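Local atomic coordinates of quinone oxidoreductase (Escherichia coli, PDB entry 1QOR), a protein that catalyses the NADPH-dependent one-electron reduction of quinones to semiquinones, working as a homodimer of the zinc-containing alcohol dehydrogenase family. Residues Ala24-Ile38 with Ala94-Ala106. Sequence-based numbering, arbitrary orientation.
Sequences ADPAENEIQVENKAI and AYSSVHNIIADKA
The carbonyl oxygen of Ser-97 is gripped twice. Asn-35 N donates to Ser-97 O at 2.8 Å, from above the carbonyl plane, and a water that also binds Asn-35 O donates to the same oxygen. Beyond this end, strands 30-35 and 98-102 run antiparallel, their axes 152° apart. Val-33 and His-99 exchange two backbone hydrogen bonds, and so do Ile-31 and Ile-101. Ala-103 N closes the far end on Asn-29 O at 3.0 Å.

On one face, Asn-100 reaches over to the loop that leads into strand 30-35. With CG anti to the carbonyl carbon (chi1 -64°), its amide is carried toward Ala-24, and ND2 donates to Ala-24 O at 2.9 Å. Ala-24 O lies close to the amide plane of Asn-100. Val-98 CG1 packs against Gln-32 CG at 3.5 Å. Glu-30 OE1 accepts a bond from Ala-27 N, which pins the turn leading into the strand.

The other face is mainly apolar. Ile-31 spreads its branches: CG2 meets Ala-103 CB at 3.8 Å, and CD1 meets Ala-106 CB. Ile-101 CD1 lies against Val-33 CG2 at 3.9 Å. Past the corner at Lys-36, Ile-38 CG2 touches Tyr-95 CD1 obliquely at 3.7 Å. Tyr-95 OH is hydrogen-bonded to Asp-44 OD2, of an NADP(+)-binding residue.

Strand 30-35 also pairs antiparallel with strand 65-72, within the largely antiparallel, mixed sheet of the GroES-like domain of this alcohol dehydrogenase family.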
ATOM      1  N   ALA A  24      18.344  38.456   3.063  1.00 50.62           N
ATOM      2  CA  ALA A  24      19.605  38.301   2.370  1.00 50.53           C
ATOM      3  C   ALA A  24      19.260  38.264   0.887  1.00 51.63           C
ATOM      4  O   ALA A  24      18.127  37.963   0.510  1.00 52.70           O
ATOM      5  CB  ALA A  24      20.241  36.993   2.765  1.00 49.97           C
ATOM      6  N   ASP A  25      20.225  38.570   0.036  1.00 52.11           N
ATOM      7  CA  ASP A  25      19.988  38.516  -1.392  1.00 52.50           C
ATOM      8  C   ASP A  25      19.925  37.055  -1.797  1.00 51.84           C
ATOM      9  O   ASP A  25      20.507  36.208  -1.132  1.00 51.78           O
ATOM     10  CB  ASP A  25      21.110  39.247  -2.124  1.00 54.56           C
ATOM     11  CG  ASP A  25      20.996  40.758  -1.983  1.00 56.09           C
ATOM     12  OD1 ASP A  25      20.176  41.217  -1.147  1.00 56.77           O
ATOM     13  OD2 ASP A  25      21.706  41.475  -2.723  1.00 57.27           O
ATOM     14  N   PRO A  26      19.189  36.728  -2.869  1.00 51.66           N
ATOM     15  CA  PRO A  26      19.103  35.324  -3.279  1.00 52.15           C
ATOM     16  C   PRO A  26      20.405  34.665  -3.756  1.00 52.03           C
ATOM     17  O   PRO A  26      21.360  35.339  -4.126  1.00 52.75           O
ATOM     18  CB  PRO A  26      18.050  35.358  -4.396  1.00 51.61           C
ATOM     19  CG  PRO A  26      18.175  36.706  -4.946  1.00 51.40           C
ATOM     20  CD  PRO A  26      18.319  37.560  -3.713  1.00 51.23           C
ATOM     21  N   ALA A  27      20.444  33.340  -3.666  1.00 51.23           N
ATOM     22  CA  ALA A  27      21.566  32.575  -4.138  1.00 50.37           C
ATOM     23  C   ALA A  27      21.428  32.667  -5.655  1.00 50.90           C
ATOM     24  O   ALA A  27      20.415  33.147  -6.160  1.00 50.79           O
ATOM     25  CB  ALA A  27      21.444  31.152  -3.687  1.00 49.68           C
ATOM     26  N   GLU A  28      22.415  32.171  -6.388  1.00 51.47           N
ATOM     27  CA  GLU A  28      22.402  32.237  -7.851  1.00 51.14           C
ATOM     28  C   GLU A  28      21.176  31.606  -8.512  1.00 50.76           C
ATOM     29  O   GLU A  28      20.779  32.033  -9.599  1.00 50.73           O
ATOM     30  CB  GLU A  28      23.667  31.589  -8.423  1.00 51.72           C
ATOM     31  N   ASN A  29      20.615  30.579  -7.876  1.00 49.40           N
ATOM     32  CA  ASN A  29      19.447  29.868  -8.401  1.00 48.31           C
ATOM     33  C   ASN A  29      18.110  30.200  -7.686  1.00 46.45           C
ATOM     34  O   ASN A  29      17.120  29.491  -7.845  1.00 45.66           O
ATOM     35  CB  ASN A  29      19.714  28.349  -8.362  1.00 50.05           C
ATOM     36  CG  ASN A  29      19.946  27.811  -6.924  1.00 52.30           C
ATOM     37  OD1 ASN A  29      20.193  28.574  -5.977  1.00 53.62           O
ATOM     38  ND2 ASN A  29      19.867  26.493  -6.769  1.00 53.54           N
ATOM     39  N   GLU A  30      18.085  31.295  -6.938  1.00 44.50           N
ATOM     40  CA  GLU A  30      16.913  31.717  -6.192  1.00 42.70           C
ATOM     41  C   GLU A  30      16.339  33.055  -6.669  1.00 41.93           C
ATOM     42  O   GLU A  30      16.957  33.775  -7.440  1.00 41.67           O
ATOM     43  CB  GLU A  30      17.282  31.886  -4.711  1.00 42.83           C
ATOM     44  CG  GLU A  30      17.859  30.645  -4.040  1.00 42.84           C
ATOM     45  CD  GLU A  30      18.083  30.815  -2.531  1.00 42.99           C
ATOM     46  OE1 GLU A  30      18.377  31.941  -2.071  1.00 43.67           O
ATOM     47  OE2 GLU A  30      17.971  29.807  -1.799  1.00 43.66           O
ATOM     48  N   ILE A  31      15.147  33.383  -6.187  1.00 40.74           N
ATOM     49  CA  ILE A  31      14.496  34.660  -6.481  1.00 38.97           C
ATOM     50  C   ILE A  31      14.063  35.116  -5.086  1.00 38.97           C
ATOM     51  O   ILE A  31      13.963  34.289  -4.165  1.00 39.03           O
ATOM     52  CB  ILE A  31      13.223  34.503  -7.366  1.00 38.74           C
ATOM     53  CG1 ILE A  31      12.187  33.582  -6.681  1.00 38.44           C
ATOM     54  CG2 ILE A  31      13.612  34.026  -8.741  1.00 38.15           C
ATOM     55  CD1 ILE A  31      10.858  33.377  -7.411  1.00 37.59           C
ATOM     56  N   GLN A  32      13.891  36.418  -4.902  1.00 38.43           N
ATOM     57  CA  GLN A  32      13.443  36.953  -3.631  1.00 37.79           C
ATOM     58  C   GLN A  32      12.039  37.464  -3.881  1.00 37.26           C
ATOM     59  O   GLN A  32      11.816  38.207  -4.851  1.00 36.79           O
ATOM     60  CB  GLN A  32      14.317  38.107  -3.224  1.00 39.24           C
ATOM     61  CG  GLN A  32      13.773  38.869  -2.055  1.00 40.68           C
ATOM     62  CD  GLN A  32      14.849  39.721  -1.444  1.00 43.49           C
ATOM     63  OE1 GLN A  32      15.838  39.192  -0.901  1.00 43.77           O
ATOM     64  NE2 GLN A  32      14.700  41.046  -1.554  1.00 43.10           N
ATOM     65  N   VAL A  33      11.113  37.146  -2.984  1.00 35.94           N
ATOM     66  CA  VAL A  33       9.719  37.547  -3.170  1.00 35.35           C
ATOM     67  C   VAL A  33       9.159  38.338  -2.018  1.00 35.09           C
ATOM     68  O   VAL A  33       9.397  38.012  -0.860  1.00 34.93           O
ATOM     69  CB  VAL A  33       8.827  36.286  -3.394  1.00 34.94           C
ATOM     70  CG1 VAL A  33       7.348  36.626  -3.409  1.00 33.28           C
ATOM     71  CG2 VAL A  33       9.249  35.572  -4.673  1.00 34.49           C
ATOM     72  N   GLU A  34       8.506  39.442  -2.332  1.00 35.91           N
ATOM     73  CA  GLU A  34       7.875  40.225  -1.289  1.00 38.34           C
ATOM     74  C   GLU A  34       6.495  39.568  -1.225  1.00 37.72           C
ATOM     75  O   GLU A  34       5.711  39.658  -2.203  1.00 38.51           O
ATOM     76  CB  GLU A  34       7.696  41.669  -1.715  1.00 42.26           C
ATOM     77  CG  GLU A  34       8.941  42.506  -1.850  1.00 48.04           C
ATOM     78  CD  GLU A  34       8.582  43.864  -2.451  1.00 52.12           C
ATOM     79  OE1 GLU A  34       7.797  44.629  -1.813  1.00 53.99           O
ATOM     80  OE2 GLU A  34       9.015  44.126  -3.605  1.00 54.85           O
ATOM     81  N   ASN A  35       6.201  38.901  -0.109  1.00 35.14           N
ATOM     82  CA  ASN A  35       4.950  38.180   0.049  1.00 32.91           C
ATOM     83  C   ASN A  35       3.756  39.098   0.259  1.00 32.51           C
ATOM     84  O   ASN A  35       3.837  40.042   1.026  1.00 32.24           O
ATOM     85  CB  ASN A  35       5.077  37.147   1.171  1.00 30.22           C
ATOM     86  CG  ASN A  35       6.032  35.974   0.809  1.00 29.41           C
ATOM     87  OD1 ASN A  35       6.592  35.337   1.700  1.00 30.03           O
ATOM     88  ND2 ASN A  35       6.204  35.693  -0.474  1.00 25.00           N
ATOM     89  N   LYS A  36       2.671  38.824  -0.468  1.00 32.40           N
ATOM     90  CA  LYS A  36       1.407  39.602  -0.410  1.00 32.11           C
ATOM     91  C   LYS A  36       0.340  38.804   0.314  1.00 30.84           C
ATOM     92  O   LYS A  36      -0.538  39.370   0.973  1.00 31.59           O
ATOM     93  CB  LYS A  36       0.895  39.886  -1.820  1.00 33.58           C
ATOM     94  CG  LYS A  36       1.888  40.635  -2.696  1.00 35.57           C
ATOM     95  CD  LYS A  36       2.093  41.969  -2.071  1.00 38.03           C
ATOM     96  CE  LYS A  36       3.107  42.778  -2.795  1.00 40.41           C
ATOM     97  NZ  LYS A  36       3.262  44.057  -2.020  1.00 43.79           N
ATOM     98  N   ALA A  37       0.395  37.483   0.141  1.00 29.18           N
ATOM     99  CA  ALA A  37      -0.539  36.571   0.799  1.00 27.19           C
ATOM    100  C   ALA A  37       0.245  35.285   1.136  1.00 25.39           C
ATOM    101  O   ALA A  37       1.036  34.814   0.323  1.00 24.72           O
ATOM    102  CB  ALA A  37      -1.750  36.281  -0.107  1.00 25.64           C
ATOM    103  N   ILE A  38       0.014  34.742   2.329  1.00 24.13           N
ATOM    104  CA  ILE A  38       0.715  33.549   2.825  1.00 23.52           C
ATOM    105  C   ILE A  38      -0.284  32.427   3.168  1.00 22.53           C
ATOM    106  O   ILE A  38      -1.215  32.640   3.952  1.00 21.62           O
ATOM    107  CB  ILE A  38       1.508  33.919   4.147  1.00 24.18           C
ATOM    108  CG1 ILE A  38       2.471  35.091   3.874  1.00 25.65           C
ATOM    109  CG2 ILE A  38       2.256  32.681   4.744  1.00 24.45           C
ATOM    110  CD1 ILE A  38       3.063  35.707   5.138  1.00 26.14           C
ATOM    111  N   ALA A  94       8.162  30.698   4.736  1.00 27.32           N
ATOM    112  CA  ALA A  94       7.175  31.465   3.952  1.00 26.07           C
ATOM    113  C   ALA A  94       6.323  32.390   4.834  1.00 25.65           C
ATOM    114  O   ALA A  94       5.714  33.337   4.306  1.00 25.78           O
ATOM    115  CB  ALA A  94       6.306  30.562   3.115  1.00 24.45           C
ATOM    116  N   TYR A  95       6.256  32.113   6.147  1.00 24.49           N
ATOM    117  CA  TYR A  95       5.530  32.989   7.086  1.00 25.88           C
ATOM    118  C   TYR A  95       6.459  34.207   7.283  1.00 28.00           C
ATOM    119  O   TYR A  95       7.119  34.353   8.345  1.00 28.54           O
ATOM    120  CB  TYR A  95       5.334  32.336   8.459  1.00 24.22           C
ATOM    121  CG  TYR A  95       4.170  31.380   8.638  1.00 22.64           C
ATOM    122  CD1 TYR A  95       3.644  30.648   7.565  1.00 23.01           C
ATOM    123  CD2 TYR A  95       3.645  31.152   9.902  1.00 21.74           C
ATOM    124  CE1 TYR A  95       2.630  29.711   7.764  1.00 21.31           C
ATOM    125  CE2 TYR A  95       2.645  30.211  10.116  1.00 20.93           C
ATOM    126  CZ  TYR A  95       2.152  29.502   9.043  1.00 21.67           C
ATOM    127  OH  TYR A  95       1.212  28.534   9.261  1.00 23.52           O
ATOM    128  N   SER A  96       6.548  35.052   6.257  1.00 28.06           N
ATOM    129  CA  SER A  96       7.426  36.205   6.290  1.00 27.65           C
ATOM    130  C   SER A  96       7.014  37.171   5.205  1.00 28.84           C
ATOM    131  O   SER A  96       6.384  36.782   4.200  1.00 29.50           O
ATOM    132  CB  SER A  96       8.852  35.761   6.016  1.00 26.91           C
ATOM    133  OG  SER A  96       8.942  35.179   4.728  1.00 27.64           O
ATOM    134  N   SER A  97       7.450  38.416   5.348  1.00 29.06           N
ATOM    135  CA  SER A  97       7.126  39.428   4.363  1.00 28.84           C
ATOM    136  C   SER A  97       8.039  39.353   3.143  1.00 27.88           C
ATOM    137  O   SER A  97       7.655  39.779   2.069  1.00 28.39           O
ATOM    138  CB  SER A  97       7.102  40.819   5.016  1.00 29.65           C
ATOM    139  OG  SER A  97       8.346  41.159   5.599  1.00 32.10           O
ATOM    140  N   VAL A  98       9.202  38.728   3.278  1.00 27.65           N
ATOM    141  CA  VAL A  98      10.157  38.582   2.165  1.00 28.38           C
ATOM    142  C   VAL A  98      10.801  37.211   2.356  1.00 29.74           C
ATOM    143  O   VAL A  98      11.279  36.891   3.462  1.00 30.35           O
ATOM    144  CB  VAL A  98      11.332  39.628   2.246  1.00 29.16           C
ATOM    145  CG1 VAL A  98      12.196  39.592   0.985  1.00 27.30           C
ATOM    146  CG2 VAL A  98      10.787  41.034   2.514  1.00 29.81           C
ATOM    147  N   HIS A  99      10.870  36.415   1.294  1.00 30.61           N
ATOM    148  CA  HIS A  99      11.446  35.087   1.411  1.00 31.73           C
ATOM    149  C   HIS A  99      12.240  34.756   0.152  1.00 32.01           C
ATOM    150  O   HIS A  99      11.924  35.243  -0.933  1.00 31.79           O
ATOM    151  CB  HIS A  99      10.309  34.061   1.661  1.00 32.38           C
ATOM    152  CG  HIS A  99      10.786  32.695   2.099  1.00 33.93           C
ATOM    153  ND1 HIS A  99      11.806  32.509   3.012  1.00 32.82           N
ATOM    154  CD2 HIS A  99      10.357  31.452   1.764  1.00 33.69           C
ATOM    155  CE1 HIS A  99      11.981  31.215   3.219  1.00 33.15           C
ATOM    156  NE2 HIS A  99      11.114  30.550   2.475  1.00 33.14           N
ATOM    157  N   ASN A 100      13.337  34.026   0.289  1.00 32.90           N
ATOM    158  CA  ASN A 100      14.090  33.650  -0.912  1.00 34.81           C
ATOM    159  C   ASN A 100      13.669  32.217  -1.245  1.00 34.68           C
ATOM    160  O   ASN A 100      13.485  31.409  -0.343  1.00 34.92           O
ATOM    161  CB  ASN A 100      15.617  33.773  -0.712  1.00 36.12           C
ATOM    162  CG  ASN A 100      16.057  35.200  -0.461  1.00 36.99           C
ATOM    163  OD1 ASN A 100      15.636  36.124  -1.140  1.00 37.94           O
ATOM    164  ND2 ASN A 100      16.897  35.386   0.530  1.00 38.37           N
ATOM    165  N   ILE A 101      13.501  31.912  -2.529  1.00 34.46           N
ATOM    166  CA  ILE A 101      13.027  30.608  -2.941  1.00 34.96           C
ATOM    167  C   ILE A 101      13.770  30.120  -4.181  1.00 35.30           C
ATOM    168  O   ILE A 101      14.089  30.914  -5.068  1.00 34.81           O
ATOM    169  CB  ILE A 101      11.461  30.680  -3.329  1.00 35.34           C
ATOM    170  CG1 ILE A 101      10.622  31.198  -2.176  1.00 34.84           C
ATOM    171  CG2 ILE A 101      10.924  29.309  -3.764  1.00 35.77           C
ATOM    172  CD1 ILE A 101      10.302  32.656  -2.310  1.00 37.12           C
ATOM    173  N   ILE A 102      14.025  28.812  -4.244  1.00 36.06           N
ATOM    174  CA  ILE A 102      14.656  28.212  -5.418  1.00 37.02           C
ATOM    175  C   ILE A 102      13.642  28.481  -6.531  1.00 37.20           C
ATOM    176  O   ILE A 102      12.478  28.105  -6.419  1.00 36.93           O
ATOM    177  CB  ILE A 102      14.866  26.664  -5.261  1.00 37.64           C
ATOM    178  CG1 ILE A 102      16.156  26.362  -4.494  1.00 38.83           C
ATOM    179  CG2 ILE A 102      14.994  25.988  -6.610  1.00 37.36           C
ATOM    180  CD1 ILE A 102      16.247  27.027  -3.132  1.00 40.67           C
ATOM    181  N   ALA A 103      14.106  29.135  -7.587  1.00 37.25           N
ATOM    182  CA  ALA A 103      13.291  29.515  -8.718  1.00 37.78           C
ATOM    183  C   ALA A 103      12.547  28.397  -9.462  1.00 38.52           C
ATOM    184  O   ALA A 103      11.556  28.674 -10.142  1.00 39.88           O
ATOM    185  CB  ALA A 103      14.113  30.361  -9.681  1.00 35.23           C
ATOM    186  N   ASP A 104      13.022  27.159  -9.406  1.00 39.16           N
ATOM    187  CA  ASP A 104      12.320  26.068 -10.094  1.00 39.48           C
ATOM    188  C   ASP A 104      11.056  25.681  -9.392  1.00 38.38           C
ATOM    189  O   ASP A 104      10.262  24.937  -9.939  1.00 39.14           O
ATOM    190  CB  ASP A 104      13.150  24.803 -10.137  1.00 43.02           C
ATOM    191  CG  ASP A 104      14.238  24.868 -11.128  1.00 46.62           C
ATOM    192  OD1 ASP A 104      14.182  25.720 -12.045  1.00 48.21           O
ATOM    193  OD2 ASP A 104      15.164  24.050 -10.978  1.00 50.88           O
ATOM    194  N   LYS A 105      10.956  26.073  -8.132  1.00 36.61           N
ATOM    195  CA  LYS A 105       9.819  25.773  -7.303  1.00 35.36           C
ATOM    196  C   LYS A 105       8.712  26.825  -7.408  1.00 34.66           C
ATOM    197  O   LYS A 105       7.676  26.670  -6.774  1.00 34.83           O
ATOM    198  CB  LYS A 105      10.262  25.692  -5.836  1.00 36.98           C
ATOM    199  CG  LYS A 105      11.397  24.728  -5.534  1.00 36.87           C
ATOM    200  CD  LYS A 105      10.997  23.300  -5.770  1.00 39.03           C
ATOM    201  N   ALA A 106       8.921  27.903  -8.156  1.00 32.88           N
ATOM    202  CA  ALA A 106       7.897  28.944  -8.254  1.00 32.28           C
ATOM    203  C   ALA A 106       7.202  28.974  -9.604  1.00 31.73           C
ATOM    204  O   ALA A 106       7.814  28.714 -10.624  1.00 31.37           O
ATOM    205  CB  ALA A 106       8.492  30.307  -7.956  1.00 31.72           C
TER
HETATM  206  O   HOH W   1      16.436  27.200  -9.671  1.00 64.13           O
HETATM  207  O   HOH W   2       5.651  41.991   1.928  0.61 47.22           O